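Local atomic coordinates of CELL division protein FTSZ (Haloferax volcanii, PDB entry 4B45), a protein that binds GTP, assembles into tubulin-like protofilaments and takes part in controlling the shape of archaeal cells. Residues M1-G7 / A94-V100. Numbering follows the deposited sequence.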
loop_
_atom_site.group_PDB
_atom_site.type_symbol
_atom_site.label_atom_id
_atom_site.label_comp_id
_atom_site.label_asym_id
_atom_site.label_seq_id
_atom_site.Cartn_x
_atom_site.Cartn_y
_atom_site.Cartn_z
ATOM N N MET A 1 -3.281 5.691 -12.182
ATOM C CA MET A 1 -4.532 5.282 -11.554
ATOM C C MET A 1 -5.045 6.324 -10.566
ATOM O O MET A 1 -4.455 6.519 -9.504
ATOM C CB MET A 1 -4.364 3.947 -10.832
ATOM C CG MET A 1 -5.629 3.544 -10.094
ATOM S SD MET A 1 -5.436 2.082 -9.067
ATOM C CE MET A 1 -5.823 0.822 -10.247
ATOM N N LYS A 2 -6.146 6.984 -10.909
ATOM C CA LYS A 2 -6.700 8.001 -10.030
ATOM C C LYS A 2 -7.450 7.318 -8.896
ATOM O O LYS A 2 -8.269 6.419 -9.130
ATOM C CB LYS A 2 -7.621 8.947 -10.800
ATOM C CG LYS A 2 -6.954 9.648 -11.969
ATOM C CD LYS A 2 -7.991 10.407 -12.781
ATOM C CE LYS A 2 -7.523 10.669 -14.210
ATOM N NZ LYS A 2 -8.586 11.346 -15.008
ATOM N N THR A 3 -7.171 7.737 -7.666
ATOM C CA THR A 3 -7.704 7.039 -6.506
ATOM C C THR A 3 -8.251 7.960 -5.411
ATOM O O THR A 3 -7.985 9.172 -5.397
ATOM C CB THR A 3 -6.651 6.096 -5.916
ATOM O OG1 THR A 3 -7.293 5.138 -5.062
ATOM C CG2 THR A 3 -5.612 6.884 -5.132
ATOM N N VAL A 4 -9.039 7.370 -4.512
ATOM C CA VAL A 4 -9.557 8.053 -3.326
ATOM C C VAL A 4 -9.087 7.306 -2.088
ATOM O O VAL A 4 -9.255 6.088 -1.987
ATOM C CB VAL A 4 -11.102 8.093 -3.302
ATOM C CG1 VAL A 4 -11.593 8.566 -1.935
ATOM C CG2 VAL A 4 -11.631 8.991 -4.388
ATOM N N LEU A 5 -8.472 8.021 -1.156
ATOM C CA LEU A 5 -7.900 7.368 0.010
ATOM C C LEU A 5 -8.806 7.563 1.215
ATOM O O LEU A 5 -9.238 8.671 1.479
ATOM C CB LEU A 5 -6.519 7.943 0.314
ATOM C CG LEU A 5 -5.510 7.888 -0.828
ATOM C CD1 LEU A 5 -4.172 8.538 -0.412
ATOM C CD2 LEU A 5 -5.303 6.449 -1.277
ATOM N N ILE A 6 -9.082 6.484 1.945
ATOM C CA ILE A 6 -9.782 6.593 3.217
ATOM C C ILE A 6 -8.996 5.927 4.333
ATOM O O ILE A 6 -9.000 4.706 4.458
ATOM C CB ILE A 6 -11.166 5.933 3.168
ATOM C CG1 ILE A 6 -11.973 6.461 1.981
ATOM C CG2 ILE A 6 -11.903 6.175 4.488
ATOM C CD1 ILE A 6 -13.032 5.498 1.521
ATOM N N GLY A 7 -8.340 6.730 5.159
ATOM C CA GLY A 7 -7.673 6.208 6.339
ATOM C C GLY A 7 -8.662 5.830 7.424
ATOM O O GLY A 7 -9.647 6.534 7.653
ATOM N N ALA A 94 -12.717 8.664 -10.284
ATOM C CA ALA A 94 -12.000 7.700 -9.443
ATOM C C ALA A 94 -11.884 6.335 -10.123
ATOM O O ALA A 94 -12.865 5.807 -10.650
ATOM C CB ALA A 94 -12.668 7.572 -8.070
ATOM N N GLU A 95 -10.687 5.764 -10.116
ATOM C CA GLU A 95 -10.483 4.486 -10.783
ATOM C C GLU A 95 -10.358 3.346 -9.790
ATOM O O GLU A 95 -10.381 2.168 -10.157
ATOM C CB GLU A 95 -9.275 4.563 -11.709
ATOM C CG GLU A 95 -9.558 5.414 -12.933
ATOM C CD GLU A 95 -8.328 5.686 -13.771
ATOM O OE1 GLU A 95 -7.275 6.042 -13.197
ATOM O OE2 GLU A 95 -8.427 5.567 -15.010
ATOM N N SER A 96 -10.242 3.714 -8.520
ATOM C CA SER A 96 -10.109 2.750 -7.449
ATOM C C SER A 96 -10.310 3.483 -6.130
ATOM O O SER A 96 -10.301 4.718 -6.101
ATOM C CB SER A 96 -8.721 2.107 -7.493
ATOM O OG SER A 96 -7.717 3.073 -7.255
ATOM N N ILE A 97 -10.505 2.724 -5.054
ATOM C CA ILE A 97 -10.563 3.274 -3.703
ATOM C C ILE A 97 -9.667 2.463 -2.773
ATOM O O ILE A 97 -9.748 1.231 -2.729
ATOM C CB ILE A 97 -12.006 3.273 -3.129
ATOM C CG1 ILE A 97 -12.920 4.168 -3.963
ATOM C CG2 ILE A 97 -12.004 3.767 -1.672
ATOM C CD1 ILE A 97 -14.369 4.126 -3.516
ATOM N N PHE A 98 -8.784 3.146 -2.057
ATOM C CA PHE A 98 -7.922 2.481 -1.078
ATOM C C PHE A 98 -8.411 2.733 0.349
ATOM O O PHE A 98 -8.503 3.883 0.771
ATOM C CB PHE A 98 -6.483 2.983 -1.197
ATOM C CG PHE A 98 -5.666 2.281 -2.260
ATOM C CD1 PHE A 98 -4.985 1.115 -1.965
ATOM C CD2 PHE A 98 -5.567 2.807 -3.541
ATOM C CE1 PHE A 98 -4.216 0.475 -2.930
ATOM C CE2 PHE A 98 -4.808 2.179 -4.510
ATOM C CZ PHE A 98 -4.127 1.007 -4.197
ATOM N N VAL A 99 -8.758 1.670 1.074
ATOM C CA VAL A 99 -9.002 1.799 2.506
ATOM C C VAL A 99 -7.674 1.533 3.219
ATOM O O VAL A 99 -7.167 0.414 3.190
ATOM C CB VAL A 99 -10.099 0.830 3.027
ATOM C CG1 VAL A 99 -10.126 0.830 4.556
ATOM C CG2 VAL A 99 -11.472 1.214 2.488
ATOM N N VAL A 100 -7.098 2.564 3.835
ATOM C CA VAL A 100 -5.768 2.447 4.445
ATOM C C VAL A 100 -5.871 2.215 5.961
ATOM O O VAL A 100 -6.460 3.025 6.675
ATOM C CB VAL A 100 -4.933 3.721 4.171
ATOM C CG1 VAL A 100 -3.507 3.537 4.599
ATOM C CG2 VAL A 100 -5.014 4.102 2.690
#
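Glu95 reaches across to Lys2 and closes the N-terminal end of a parallel strand pair. Its CB lies 3.3 Å from Lys2 O. CG lies farther from the same oxygen, and the chain then runs extended (chi2 171°) to the carboxylate. There OE1 accepts Lys2 N at 2.7 Å in a nearly straight bond, through the lone pair turned away from OE2. OE1 also touches Met1 CA. The backbone answers in the reverse direction: Glu95 N donates to Lys2 O, also at 2.7 Å. The same two residues are thus joined twice.

Next in line, Ser96 OG and Thr3 OG1 share a hydrogen bond of 3.0 Å. Met1 SD sits beside Ser96 OG. Thr3 OG1 also meets the edge of the Phe98 ring, in its plane, 3.3 Å from CD2.

Strands 3-8 and 96-102 are neighbours in the parallel sheet of the Rossmann-like GTPase domain of the tubulin/FtsZ family. Phe98 N bonds to Val4 O, Ile6 N to Phe98 O (2.9 Å) and Val100 N to Ile6 O.

Leu5 and Phe98 lie side by side on one face, Leu5 CD2 against Phe98 CB; Leu194 of helix 175-196 also packs on Phe98. On the other face Ile6 CD1 touches Ile97 CG2 at 3.8 Å, and helix 107-120 covers Ile6 and Val99. Just beyond the C-terminal ends of the strands lie GTP-binding residues, Gln10 to Lys14 after the first and Gly106 to Gly108 after the second.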